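Local structure of tetratricopeptide repeat protein (Parabacteroides merdae ATCC 43184, 4R7S) at residues R115-L118 / Y119-L122; S207-A211 / N212-L216. The protein is of unknown function but, as a tetratricopeptide repeat protein, probably serves as a helical scaffold for binding partner proteins or peptides. All blocks are in the same frame, centred on the assembly; numbering follows the deposited sequence.

Interaction 1. Residues R115-L118 / Y119-L122; sequences RGLL and YIQL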
ATOM      1  N   ARG A 115       2.801   0.985   9.765  1.00 35.61           N
ATOM      2  CA  ARG A 115       2.164   0.538  10.998  1.00 35.24           C
ATOM      3  C   ARG A 115       1.040   1.495  11.347  1.00 39.43           C
ATOM      4  O   ARG A 115      -0.031   1.042  11.756  1.00 38.50           O
ATOM      5  CB  ARG A 115       3.160   0.399  12.162  1.00 35.49           C
ATOM      6  CG  ARG A 115       2.595  -0.432  13.328  1.00 35.52           C
ATOM      7  CD  ARG A 115       3.581  -0.663  14.458  1.00 43.34           C
ATOM      8  NE  ARG A 115       4.007   0.561  15.154  1.00 40.82           N
ATOM      9  CZ  ARG A 115       4.849   0.571  16.186  1.00 53.39           C
ATOM     10  NH1 ARG A 115       5.338  -0.570  16.668  1.00 41.35           N
ATOM     11  NH2 ARG A 115       5.206   1.716  16.746  1.00 38.53           N
ATOM     12  N   GLY A 116       1.291   2.797  11.154  1.00 36.85           N
ATOM     13  CA  GLY A 116       0.315   3.857  11.380  1.00 36.82           C
ATOM     14  C   GLY A 116      -0.981   3.594  10.638  1.00 41.53           C
ATOM     15  O   GLY A 116      -2.054   3.604  11.244  1.00 42.18           O
ATOM     16  N   LEU A 117      -0.879   3.306   9.333  1.00 38.37           N
ATOM     17  CA  LEU A 117      -2.011   2.959   8.471  1.00 38.54           C
ATOM     18  C   LEU A 117      -2.715   1.711   8.979  1.00 45.81           C
ATOM     19  O   LEU A 117      -3.950   1.711   9.036  1.00 47.13           O
ATOM     20  CB  LEU A 117      -1.550   2.723   7.026  1.00 38.35           C
ATOM     21  CG  LEU A 117      -0.972   3.913   6.251  1.00 43.24           C
ATOM     22  CD1 LEU A 117      -0.599   3.489   4.835  1.00 43.33           C
ATOM     23  CD2 LEU A 117      -1.949   5.099   6.198  1.00 43.59           C
ATOM     24  N   LEU A 118      -1.938   0.641   9.348  1.00 42.20           N
ATOM     25  CA  LEU A 118      -2.497  -0.609   9.879  1.00 42.10           C
ATOM     26  C   LEU A 118      -3.322  -0.347  11.113  1.00 46.35           C
ATOM     27  O   LEU A 118      -4.394  -0.944  11.268  1.00 47.59           O
ATOM     28  CB  LEU A 118      -1.418  -1.639  10.237  1.00 42.50           C
ATOM     29  CG  LEU A 118      -0.825  -2.483   9.145  1.00 48.01           C
ATOM     30  CD1 LEU A 118       0.096  -3.506   9.749  1.00 48.85           C
ATOM     31  CD2 LEU A 118      -1.909  -3.203   8.329  1.00 52.37           C
ATOM     32  N   TYR A 119      -2.815   0.531  12.005  1.00 40.63           N
ATOM     33  CA  TYR A 119      -3.489   0.881  13.240  1.00 40.97           C
ATOM     34  C   TYR A 119      -4.822   1.590  12.930  1.00 48.54           C
ATOM     35  O   TYR A 119      -5.801   1.384  13.659  1.00 50.27           O
ATOM     36  CB  TYR A 119      -2.587   1.754  14.136  1.00 41.13           C
ATOM     37  CG  TYR A 119      -1.596   0.999  15.006  1.00 42.58           C
ATOM     38  CD1 TYR A 119      -1.948  -0.204  15.620  1.00 44.87           C
ATOM     39  CD2 TYR A 119      -0.339   1.532  15.289  1.00 42.80           C
ATOM     40  CE1 TYR A 119      -1.059  -0.877  16.463  1.00 43.73           C
ATOM     41  CE2 TYR A 119       0.556   0.870  16.128  1.00 44.00           C
ATOM     42  CZ  TYR A 119       0.194  -0.339  16.710  1.00 48.73           C
ATOM     43  OH  TYR A 119       1.065  -0.988  17.550  1.00 43.58           O
ATOM     44  N   ILE A 120      -4.875   2.388  11.828  1.00 43.77           N
ATOM     45  CA  ILE A 120      -6.104   3.074  11.421  1.00 42.55           C
ATOM     46  C   ILE A 120      -7.122   1.989  11.054  1.00 48.94           C
ATOM     47  O   ILE A 120      -8.216   1.962  11.615  1.00 50.56           O
ATOM     48  CB  ILE A 120      -5.884   4.102  10.277  1.00 43.71           C
ATOM     49  CG1 ILE A 120      -5.142   5.353  10.760  1.00 42.03           C
ATOM     50  CG2 ILE A 120      -7.215   4.490   9.620  1.00 46.40           C
ATOM     51  CD1 ILE A 120      -4.612   6.244   9.607  1.00 38.58           C
ATOM     52  N   GLN A 121      -6.718   1.071  10.173  1.00 44.64           N
ATOM     53  CA  GLN A 121      -7.510  -0.053   9.691  1.00 44.71           C
ATOM     54  C   GLN A 121      -7.999  -0.921  10.845  1.00 51.66           C
ATOM     55  O   GLN A 121      -9.118  -1.417  10.777  1.00 52.59           O
ATOM     56  CB  GLN A 121      -6.678  -0.874   8.710  1.00 45.59           C
ATOM     57  CG  GLN A 121      -7.363  -2.090   8.106  1.00 60.61           C
ATOM     58  CD  GLN A 121      -6.461  -2.848   7.162  1.00 78.68           C
ATOM     59  OE1 GLN A 121      -5.494  -2.314   6.589  1.00 77.79           O
ATOM     60  NE2 GLN A 121      -6.778  -4.113   6.962  1.00 67.99           N
ATOM     61  N   LEU A 122      -7.198  -1.064  11.911  1.00 50.21           N
ATOM     62  CA  LEU A 122      -7.561  -1.881  13.074  1.00 50.91           C
ATOM     63  C   LEU A 122      -8.336  -1.088  14.129  1.00 56.24           C
ATOM     64  O   LEU A 122      -8.477  -1.586  15.253  1.00 57.27           O
ATOM     65  CB  LEU A 122      -6.313  -2.498  13.716  1.00 51.13           C
ATOM     66  CG  LEU A 122      -5.647  -3.677  12.976  1.00 56.91           C
ATOM     67  CD1 LEU A 122      -4.378  -4.121  13.700  1.00 56.71           C
ATOM     68  CD2 LEU A 122      -6.577  -4.878  12.873  1.00 61.34           C
TER
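Y119 N donates to R115 O at 2.8 Å, and the i to i+4 ladder continues with I120 N to G116 O, Q121 N to L117 O and finally L122 N to L118 O at 2.9 Å, where the chain leaves helical geometry. One turn apart, R115 and Y119 run side by side. With CG anti to the backbone N (chi1 -164°), the arginine's methylene chain passes beside the ring, CG lying 3.7 Å from Y119 CE2 and NE 3.6 Å from the same atom. The guanidinium and ring planes are 41° apart, short of a flat stack, with Y119 OH over one guanidinium face. The arginine's charge is met by D131 in a salt bridge, and N99 accepts from NH1. Y119 also meets W127 edge-to-face; an alanine here would probably leave both the arginine chain and that indole without their aromatic neighbour. I120, a branched apolar residue, brings CG1 within 3.6 Å of G116 O and carries its side chain to helices 125-138 and 143-156. G116, buried and without a side chain, occupies the small-residue position of the tetratricopeptide repeat motif, and Y119, three residues on, the aromatic position that packs against the next helix.

Interaction 2. Residues S207-A211 / N212-L216; sequences SEPTA and NLYVL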
ATOM      1  N   SER A 207      -6.276  15.210 -14.464  1.00 45.79           N
ATOM      2  CA  SER A 207      -5.418  14.043 -14.268  1.00 45.27           C
ATOM      3  C   SER A 207      -6.131  12.732 -14.732  1.00 51.42           C
ATOM      4  O   SER A 207      -7.069  12.775 -15.532  1.00 50.97           O
ATOM      5  CB  SER A 207      -5.018  13.992 -12.787  1.00 47.37           C
ATOM      6  OG  SER A 207      -4.313  12.839 -12.358  1.00 54.98           O
ATOM      7  N   GLU A 208      -5.625  11.573 -14.272  1.00 50.82           N
ATOM      8  CA  GLU A 208      -6.134  10.236 -14.556  1.00 51.55           C
ATOM      9  C   GLU A 208      -6.584   9.631 -13.200  1.00 56.16           C
ATOM     10  O   GLU A 208      -5.742   9.291 -12.362  1.00 56.00           O
ATOM     11  CB  GLU A 208      -5.076   9.379 -15.288  1.00 53.11           C
ATOM     12  N   PRO A 209      -7.912   9.604 -12.925  1.00 52.31           N
ATOM     13  CA  PRO A 209      -8.382   9.101 -11.623  1.00 52.20           C
ATOM     14  C   PRO A 209      -8.050   7.627 -11.348  1.00 55.85           C
ATOM     15  O   PRO A 209      -7.851   6.825 -12.270  1.00 55.79           O
ATOM     16  CB  PRO A 209      -9.909   9.290 -11.701  1.00 53.78           C
ATOM     17  CG  PRO A 209     -10.131  10.257 -12.805  1.00 57.66           C
ATOM     18  CD  PRO A 209      -9.048  10.001 -13.786  1.00 53.20           C
ATOM     19  N   THR A 210      -8.014   7.279 -10.053  1.00 51.12           N
ATOM     20  CA  THR A 210      -7.816   5.906  -9.607  1.00 50.43           C
ATOM     21  C   THR A 210      -9.162   5.190  -9.677  1.00 51.95           C
ATOM     22  O   THR A 210     -10.207   5.849  -9.796  1.00 51.08           O
ATOM     23  CB  THR A 210      -7.208   5.847  -8.180  1.00 58.13           C
ATOM     24  OG1 THR A 210      -8.187   6.239  -7.205  1.00 62.40           O
ATOM     25  CG2 THR A 210      -5.924   6.664  -8.043  1.00 51.93           C
ATOM     26  N   ALA A 211      -9.138   3.852  -9.562  1.00 47.14           N
ATOM     27  CA  ALA A 211     -10.327   3.007  -9.533  1.00 46.95           C
ATOM     28  C   ALA A 211     -11.234   3.429  -8.365  1.00 49.61           C
ATOM     29  O   ALA A 211     -12.461   3.504  -8.515  1.00 49.25           O
ATOM     30  CB  ALA A 211      -9.910   1.551  -9.379  1.00 48.10           C
ATOM     31  N   ASN A 212     -10.596   3.772  -7.211  1.00 43.99           N
ATOM     32  CA  ASN A 212     -11.239   4.229  -5.981  1.00 42.27           C
ATOM     33  C   ASN A 212     -12.099   5.458  -6.231  1.00 45.95           C
ATOM     34  O   ASN A 212     -13.203   5.549  -5.689  1.00 45.70           O
ATOM     35  CB  ASN A 212     -10.176   4.533  -4.928  1.00 41.07           C
ATOM     36  CG  ASN A 212      -9.724   3.332  -4.137  1.00 57.93           C
ATOM     37  OD1 ASN A 212     -10.062   2.188  -4.419  1.00 57.86           O
ATOM     38  ND2 ASN A 212      -8.948   3.566  -3.112  1.00 53.23           N
ATOM     39  N   LEU A 213     -11.609   6.380  -7.088  1.00 42.09           N
ATOM     40  CA  LEU A 213     -12.327   7.592  -7.414  1.00 41.25           C
ATOM     41  C   LEU A 213     -13.516   7.284  -8.324  1.00 44.90           C
ATOM     42  O   LEU A 213     -14.536   7.979  -8.225  1.00 44.28           O
ATOM     43  CB  LEU A 213     -11.411   8.673  -8.016  1.00 40.85           C
ATOM     44  CG  LEU A 213     -11.951  10.098  -7.852  1.00 44.26           C
ATOM     45  CD1 LEU A 213     -11.928  10.549  -6.380  1.00 43.54           C
ATOM     46  CD2 LEU A 213     -11.272  11.075  -8.802  1.00 44.91           C
ATOM     47  N   TYR A 214     -13.425   6.223  -9.158  1.00 41.79           N
ATOM     48  CA  TYR A 214     -14.568   5.833  -9.991  1.00 41.54           C
ATOM     49  C   TYR A 214     -15.653   5.248  -9.087  1.00 44.09           C
ATOM     50  O   TYR A 214     -16.816   5.594  -9.257  1.00 43.20           O
ATOM     51  CB  TYR A 214     -14.173   4.857 -11.108  1.00 43.84           C
ATOM     52  CG  TYR A 214     -13.669   5.519 -12.373  1.00 46.55           C
ATOM     53  CD1 TYR A 214     -14.557   5.979 -13.343  1.00 48.68           C
ATOM     54  CD2 TYR A 214     -12.307   5.655 -12.619  1.00 47.69           C
ATOM     55  CE1 TYR A 214     -14.103   6.601 -14.509  1.00 49.38           C
ATOM     56  CE2 TYR A 214     -11.837   6.259 -13.792  1.00 48.98           C
ATOM     57  CZ  TYR A 214     -12.741   6.710 -14.746  1.00 58.17           C
ATOM     58  OH  TYR A 214     -12.292   7.254 -15.933  1.00 59.10           O
ATOM     59  N   VAL A 215     -15.264   4.441  -8.062  1.00 41.16           N
ATOM     60  CA  VAL A 215     -16.210   3.880  -7.070  1.00 40.78           C
ATOM     61  C   VAL A 215     -16.878   5.045  -6.329  1.00 44.00           C
ATOM     62  O   VAL A 215     -18.102   5.080  -6.239  1.00 43.58           O
ATOM     63  CB  VAL A 215     -15.545   2.874  -6.087  1.00 44.41           C
ATOM     64  CG1 VAL A 215     -16.433   2.586  -4.872  1.00 44.24           C
ATOM     65  CG2 VAL A 215     -15.182   1.581  -6.792  1.00 44.14           C
ATOM     66  N   LEU A 216     -16.063   6.021  -5.858  1.00 40.56           N
ATOM     67  CA  LEU A 216     -16.503   7.221  -5.152  1.00 39.31           C
ATOM     68  C   LEU A 216     -17.509   8.021  -5.992  1.00 42.79           C
ATOM     69  O   LEU A 216     -18.599   8.328  -5.489  1.00 43.07           O
ATOM     70  CB  LEU A 216     -15.310   8.108  -4.742  1.00 38.89           C
ATOM     71  CG  LEU A 216     -15.649   9.187  -3.687  1.00 43.48           C
ATOM     72  CD1 LEU A 216     -16.196   8.564  -2.384  1.00 43.74           C
ATOM     73  CD2 LEU A 216     -14.470  10.082  -3.405  1.00 44.08           C
TER
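An N-cap starts helix 211-223: T210 sits just before the first turn, and its hydroxyl receives the amide of L213, OG1 to N 3.4 Å, a long and weak capping bond. Threonine suits the place because a short side chain can fold back over the amides of the first turn; chi1 of 72° sets OG1 between the backbone N and the carbonyl carbon, and the same oxygen is hydrogen-bonded to E181. The T210 carbonyl adds weak bonds from L213 N and Y214 N, and the regular pattern is reached with V215 N to A211 O at 3.0 Å. Beside the capping bond lies an apolar contact with the spacing of a hydrophobic staple: P209, the residue before the N-cap and one well suited to the extended approach to a helix, lays CB 4.2 Å from Y214 CE2, and 3.7 Å from L213 CD2. In this all-helical fold, consistent with the tetratricopeptide repeat family, the turn joins two successive helices, and the side chain of L213 touches I200, V203 and F204 of helix 193-206. The ring of Y214 has its CD2 3.5 Å from T210 O, meets F204 edge-to-face and reaches helix 227-238 through D233, K236 and A237.

Overall arrangement
Read from the N terminus, interaction 1 comes first, in the last turns of helix 109-121, and interaction 2 follows about ninety residues later, where the loop after helix 193-206 runs into helix 211-223. Each is local, with its two segments adjoining in sequence, so neither closes a long loop; they lie in series and neither nest nor cross. Interaction 1 finishes a helix packed against helices 91-104, 125-138 and 143-156, whereas interaction 2 starts one that touches helices 178-189, 193-206 and 227-238. Their centres are 23 Å apart and their nearest atoms about 12 Å, without touching. Helices 125-138 to 193-206 link them along the chain.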